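Long-range contacts in enolase-phosphatase E1 (Saccharomyces cerevisiae, PDB 2G80), which probably enolizes 2,3-diketo-5-methylthiopentyl-1-phosphate and then dephosphorylates the enol intermediate in methionine salvage, using one magnesium ion per subunit: residues Asp29-Tyr34 with Glu206-Ser211; Lys137-Ile142 with Arg198-Lys203. All coordinates share one frame; numbering follows the deposited sequence.

Interaction 1 of 2, residues Asp29-Tyr34 with Glu206-Ser211; sequences DNYSTY and EVLFLS
Tyr31 lays its ring over Leu208 at the entry to two parallel strands, 33-36 and 207-211. Leu208 CB sits 3.8 Å from the centroid of the Tyr31 ring, almost on the ring normal, a CH-pi contact. The Tyr31 N is held by Asp29 OD1 in an Asx turn, and the same OD1 also accepts from Tyr34 OH, which meets it from above the carboxylate plane. Glu206 O lies at the edge of the Tyr31 ring. Glu206 O accepts a weak bond from Ser32 N and a straighter one from Thr33 N (3.1 Å, N-H...O angle 155°). Ser32 OG packs on Glu206 CB at 3.4 Å. Thr33 begins the parallel pairing: its O accepts from Leu208 N at 3.0 Å and also takes a CA-H...O contact from Val207. Chi1 of -64° puts Tyr34 CG beside its backbone N; the ring meets Leu208 at its edge, Tyr34 CE2 lying 3.8 Å from Leu208 CD2. Leu208 therefore meets one tyrosine face and one tyrosine edge. This is central-sheet pairing of the Rossmann-like HAD fold, just before the magnesium ligand Asp37. Strand 33-36 lies between strands 140-143 and 207-211; strand 226-230 flanks 207-211, whose Phe209 packs on helix 214-221.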
loop_
_atom_site.group_PDB
_atom_site.type_symbol
_atom_site.label_atom_id
_atom_site.label_comp_id
_atom_site.label_asym_id
_atom_site.label_seq_id
_atom_site.Cartn_x
_atom_site.Cartn_y
_atom_site.Cartn_z
ATOM N N ASP A 29 -4.062 16.662 19.973
ATOM C CA ASP A 29 -4.474 17.374 18.709
ATOM C C ASP A 29 -5.998 17.229 18.419
ATOM O O ASP A 29 -6.755 16.668 19.250
ATOM C CB ASP A 29 -3.575 16.922 17.532
ATOM C CG ASP A 29 -3.734 15.429 17.183
ATOM O OD1 ASP A 29 -4.833 15.031 16.766
ATOM O OD2 ASP A 29 -2.739 14.671 17.249
ATOM N N ASN A 30 -6.444 17.728 17.254
ATOM C CA ASN A 30 -7.878 17.685 16.872
ATOM C C ASN A 30 -8.524 16.286 16.786
ATOM O O ASN A 30 -9.753 16.172 16.938
ATOM C CB ASN A 30 -8.134 18.432 15.540
ATOM C CG ASN A 30 -7.872 19.950 15.619
ATOM O OD1 ASN A 30 -7.762 20.545 16.700
ATOM N ND2 ASN A 30 -7.791 20.578 14.451
ATOM N N TYR A 31 -7.716 15.241 16.563
ATOM C CA TYR A 31 -8.228 13.860 16.410
ATOM C C TYR A 31 -7.516 12.846 17.305
ATOM O O TYR A 31 -6.315 12.963 17.553
ATOM C CB TYR A 31 -8.108 13.451 14.929
ATOM C CG TYR A 31 -8.877 14.375 14.002
ATOM C CD1 TYR A 31 -10.263 14.256 13.869
ATOM C CD2 TYR A 31 -8.230 15.412 13.306
ATOM C CE1 TYR A 31 -10.999 15.128 13.038
ATOM C CE2 TYR A 31 -8.957 16.296 12.464
ATOM C CZ TYR A 31 -10.342 16.146 12.342
ATOM O OH TYR A 31 -11.081 16.999 11.536
ATOM N N SER A 32 -8.247 11.853 17.810
ATOM C CA SER A 32 -7.588 10.779 18.566
ATOM C C SER A 32 -6.847 9.840 17.593
ATOM O O SER A 32 -5.801 9.310 17.936
ATOM C CB SER A 32 -8.560 9.969 19.443
ATOM O OG SER A 32 -9.356 9.043 18.715
ATOM N N THR A 33 -7.387 9.687 16.375
ATOM C CA THR A 33 -6.944 8.678 15.431
ATOM C C THR A 33 -6.892 9.170 13.993
ATOM O O THR A 33 -7.682 10.011 13.583
ATOM C CB THR A 33 -7.899 7.490 15.538
ATOM O OG1 THR A 33 -7.980 7.094 16.908
ATOM C CG2 THR A 33 -7.449 6.286 14.694
ATOM N N TYR A 34 -5.928 8.622 13.261
ATOM C CA TYR A 34 -5.677 8.897 11.876
ATOM C C TYR A 34 -5.637 7.599 11.072
ATOM O O TYR A 34 -4.999 6.617 11.483
ATOM C CB TYR A 34 -4.354 9.640 11.721
ATOM C CG TYR A 34 -4.387 11.008 12.380
ATOM C CD1 TYR A 34 -3.998 11.167 13.718
ATOM C CD2 TYR A 34 -4.878 12.134 11.682
ATOM C CE1 TYR A 34 -4.070 12.433 14.362
ATOM C CE2 TYR A 34 -4.926 13.406 12.293
ATOM C CZ TYR A 34 -4.514 13.553 13.623
ATOM O OH TYR A 34 -4.552 14.795 14.198
ATOM N N GLU A 206 -13.829 11.335 16.075
ATOM C CA GLU A 206 -12.426 11.370 16.505
ATOM C C GLU A 206 -11.420 10.855 15.449
ATOM O O GLU A 206 -10.212 10.854 15.728
ATOM C CB GLU A 206 -12.230 10.522 17.773
ATOM C CG GLU A 206 -12.984 10.968 19.025
ATOM C CD GLU A 206 -12.926 9.917 20.164
ATOM O OE1 GLU A 206 -12.501 8.739 19.935
ATOM O OE2 GLU A 206 -13.336 10.269 21.298
ATOM N N VAL A 207 -11.889 10.400 14.271
ATOM C CA VAL A 207 -11.008 9.849 13.223
ATOM C C VAL A 207 -10.874 10.824 12.046
ATOM O O VAL A 207 -11.871 11.376 11.620
ATOM C CB VAL A 207 -11.507 8.457 12.708
ATOM C CG1 VAL A 207 -10.493 7.816 11.732
ATOM C CG2 VAL A 207 -11.757 7.501 13.883
ATOM N N LEU A 208 -9.641 11.079 11.584
ATOM C CA LEU A 208 -9.408 11.791 10.304
ATOM C C LEU A 208 -8.857 10.772 9.274
ATOM O O LEU A 208 -7.831 10.117 9.524
ATOM C CB LEU A 208 -8.420 12.951 10.428
ATOM C CG LEU A 208 -8.111 13.765 9.153
ATOM C CD1 LEU A 208 -9.352 14.426 8.609
ATOM C CD2 LEU A 208 -7.016 14.824 9.409
ATOM N N PHE A 209 -9.529 10.662 8.126
ATOM C CA PHE A 209 -9.109 9.793 7.017
ATOM C C PHE A 209 -8.520 10.656 5.877
ATOM O O PHE A 209 -9.182 11.578 5.379
ATOM C CB PHE A 209 -10.291 8.945 6.543
ATOM C CG PHE A 209 -10.014 8.096 5.320
ATOM C CD1 PHE A 209 -8.862 7.311 5.217
ATOM C CD2 PHE A 209 -10.961 8.013 4.295
ATOM C CE1 PHE A 209 -8.639 6.502 4.107
ATOM C CE2 PHE A 209 -10.747 7.216 3.174
ATOM C CZ PHE A 209 -9.605 6.451 3.077
ATOM N N LEU A 210 -7.275 10.350 5.505
ATOM C CA LEU A 210 -6.540 11.045 4.459
ATOM C C LEU A 210 -6.337 10.112 3.259
ATOM O O LEU A 210 -5.805 8.995 3.387
ATOM C CB LEU A 210 -5.202 11.547 4.977
ATOM C CG LEU A 210 -5.278 12.519 6.168
ATOM C CD1 LEU A 210 -3.944 12.550 6.932
ATOM C CD2 LEU A 210 -5.750 13.904 5.756
ATOM N N SER A 211 -6.767 10.589 2.100
ATOM C CA SER A 211 -6.672 9.848 0.865
ATOM C C SER A 211 -6.686 10.814 -0.311
ATOM O O SER A 211 -7.153 11.928 -0.159
ATOM C CB SER A 211 -7.831 8.838 0.778
ATOM O OG SER A 211 -7.936 8.212 -0.506
#

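Interaction 2 of 2, residues Lys137-Ile142 with Arg198-Lys203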
loop_
_atom_site.group_PDB
_atom_site.type_symbol
_atom_site.label_atom_id
_atom_site.label_comp_id
_atom_site.label_asym_id
_atom_site.label_seq_id
_atom_site.Cartn_x
_atom_site.Cartn_y
_atom_site.Cartn_z
ATOM N N LYS A 137 2.166 11.080 15.689
ATOM C CA LYS A 137 0.777 10.881 16.052
ATOM C C LYS A 137 0.635 9.605 16.889
ATOM O O LYS A 137 1.277 8.608 16.616
ATOM C CB LYS A 137 -0.125 10.862 14.819
ATOM C CG LYS A 137 -0.177 12.181 14.045
ATOM C CD LYS A 137 -0.632 13.348 14.900
ATOM C CE LYS A 137 -0.801 14.584 14.098
ATOM N NZ LYS A 137 -1.273 15.646 15.015
ATOM N N LYS A 138 -0.245 9.645 17.882
ATOM C CA LYS A 138 -0.418 8.516 18.785
ATOM C C LYS A 138 -1.134 7.300 18.248
ATOM O O LYS A 138 -0.791 6.191 18.624
ATOM C CB LYS A 138 -0.994 9.014 20.110
ATOM C CG LYS A 138 0.171 9.665 20.859
ATOM C CD LYS A 138 -0.199 10.506 21.936
ATOM C CE LYS A 138 1.014 11.247 22.415
ATOM N NZ LYS A 138 2.198 10.441 22.762
ATOM N N ARG A 139 -2.109 7.493 17.370
ATOM C CA ARG A 139 -2.849 6.372 16.807
ATOM C C ARG A 139 -2.950 6.515 15.298
ATOM O O ARG A 139 -3.631 7.398 14.791
ATOM C CB ARG A 139 -4.194 6.176 17.500
ATOM C CG ARG A 139 -4.068 5.864 19.005
ATOM C CD ARG A 139 -4.896 4.646 19.403
ATOM N NE ARG A 139 -6.271 4.792 18.935
ATOM C CZ ARG A 139 -7.136 3.812 18.687
ATOM N NH1 ARG A 139 -6.823 2.514 18.836
ATOM N NH2 ARG A 139 -8.345 4.151 18.252
ATOM N N VAL A 140 -2.211 5.655 14.604
ATOM C CA VAL A 140 -2.114 5.656 13.145
ATOM C C VAL A 140 -2.375 4.255 12.597
ATOM O O VAL A 140 -1.640 3.339 12.920
ATOM C CB VAL A 140 -0.717 6.108 12.672
ATOM C CG1 VAL A 140 -0.562 5.969 11.113
ATOM C CG2 VAL A 140 -0.446 7.548 13.139
ATOM N N PHE A 141 -3.383 4.158 11.727
ATOM C CA PHE A 141 -3.784 2.961 11.021
ATOM C C PHE A 141 -3.703 3.187 9.512
ATOM O O PHE A 141 -3.965 4.285 9.016
ATOM C CB PHE A 141 -5.213 2.558 11.420
ATOM C CG PHE A 141 -5.339 2.175 12.861
ATOM C CD1 PHE A 141 -5.257 0.855 13.239
ATOM C CD2 PHE A 141 -5.473 3.151 13.847
ATOM C CE1 PHE A 141 -5.356 0.485 14.560
ATOM C CE2 PHE A 141 -5.575 2.799 15.194
ATOM C CZ PHE A 141 -5.519 1.474 15.556
ATOM N N ILE A 142 -3.329 2.138 8.793
ATOM C CA ILE A 142 -3.206 2.167 7.331
ATOM C C ILE A 142 -4.380 1.383 6.727
ATOM O O ILE A 142 -4.804 0.382 7.311
ATOM C CB ILE A 142 -1.845 1.561 6.877
ATOM C CG1 ILE A 142 -0.653 2.209 7.617
ATOM C CG2 ILE A 142 -1.637 1.715 5.366
ATOM C CD1 ILE A 142 -0.436 3.696 7.377
ATOM N N ARG A 198 -15.169 -0.259 14.124
ATOM C CA ARG A 198 -15.323 -1.396 15.067
ATOM C C ARG A 198 -13.954 -1.884 15.557
ATOM O O ARG A 198 -13.737 -1.988 16.766
ATOM C CB ARG A 198 -16.016 -2.581 14.390
ATOM C CG ARG A 198 -16.482 -3.655 15.328
ATOM C CD ARG A 198 -16.284 -5.050 14.786
ATOM N NE ARG A 198 -16.953 -5.293 13.525
ATOM C CZ ARG A 198 -16.393 -5.535 12.327
ATOM N NH1 ARG A 198 -15.077 -5.589 12.120
ATOM N NH2 ARG A 198 -17.203 -5.743 11.296
ATOM N N ASP A 199 -13.040 -2.148 14.613
ATOM C CA ASP A 199 -11.686 -2.670 14.931
ATOM C C ASP A 199 -10.773 -1.618 15.572
ATOM O O ASP A 199 -9.936 -1.965 16.379
ATOM C CB ASP A 199 -11.010 -3.284 13.685
ATOM C CG ASP A 199 -11.785 -4.501 13.124
ATOM O OD1 ASP A 199 -12.442 -5.217 13.911
ATOM O OD2 ASP A 199 -11.706 -4.763 11.898
ATOM N N ILE A 200 -10.926 -0.356 15.187
ATOM C CA ILE A 200 -10.184 0.768 15.789
ATOM C C ILE A 200 -10.688 1.037 17.237
ATOM O O ILE A 200 -9.884 1.261 18.135
ATOM C CB ILE A 200 -10.239 2.050 14.847
ATOM C CG1 ILE A 200 -9.196 1.913 13.732
ATOM C CG2 ILE A 200 -9.967 3.358 15.568
ATOM C CD1 ILE A 200 -9.164 3.126 12.766
ATOM N N GLY A 201 -12.001 0.986 17.460
ATOM C CA GLY A 201 -12.576 1.325 18.753
ATOM C C GLY A 201 -12.352 2.817 18.933
ATOM O O GLY A 201 -11.503 3.251 19.735
ATOM N N ALA A 202 -13.007 3.590 18.081
ATOM C CA ALA A 202 -12.947 5.052 18.150
ATOM C C ALA A 202 -14.243 5.609 17.616
ATOM O O ALA A 202 -14.851 5.013 16.723
ATOM C CB ALA A 202 -11.767 5.593 17.366
ATOM N N LYS A 203 -14.686 6.724 18.191
ATOM C CA LYS A 203 -15.887 7.417 17.722
ATOM C C LYS A 203 -15.501 7.978 16.363
ATOM O O LYS A 203 -14.397 8.493 16.231
ATOM C CB LYS A 203 -16.280 8.584 18.649
ATOM C CG LYS A 203 -16.721 8.177 20.043
#
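Ile200 O, at the end of helix 190-200, is gripped by both terminal nitrogens of Arg139. The bond from Arg139 NH2 to Ile200 O is 3.3 Å long, with an N-H...O angle of 154°. The one from Arg139 NH1 to Ile200 O is weak. This is a helix-on-sheet contact of the Rossmann-like HAD fold: helix 190-200 packs its last turn against strand 140-143. The carbonyl oxygen lies in the guanidinium plane, but the donor NH2 stands 56° above the carbonyl plane. NH2 thus comes at Ile200 O from above that plane, off its lone pairs. A positive group at the C-terminal end of a helix is probably favourable for the helix dipole. Arg139 reaches this end because its chain bends at chi2 and chi3. With the side chain bent in this way, Phe141 CE2 sits over one face of the Arg139 guanidinium, 3.8 Å above its plane and toward its rim. Arg139 NH2 has a second partner in Thr33 OG1.

Phe141 and Ile200 form the apolar half. Ile200 CG1 stands over the centre of the Phe141 ring, 3.8 Å from its centroid and 6° off the normal, a CH-pi contact. Ile200 CD1 extends over the same ring and lies 3.8 Å from Phe141 CD2. Ile200 also touches Thr33 and Phe179, on the strands flanking 140-143. Gly201 then leaves the helix with positive phi. Beyond it, Ala202 CB lies at the edge of the Arg139 guanidinium, 3.8 Å from NH2.

How the interactions relate
The centres of interactions 1 and 2 lie about 8 Å apart, and both reach the same parallel sheet. In chain order the segments run 29-34, 137-142, 198-203 and 206-211, so interaction 2 falls between the two halves of interaction 1. Strands 33-36 and 140-143 are neighbours, joined by a probable hydrogen bond between Tyr34 O and Phe141 N. Strand 207-211 is the next element after helix 190-200, across a short connection. A salt bridge, Asp29 OD2 to Lys137 NZ at 2.8 Å, also ties the contacts together. They bring distant parts of the chain into one sheet; Asp37 and Asp212, magnesium ligands with Glu39, directly follow strands 33-36 and 207-211.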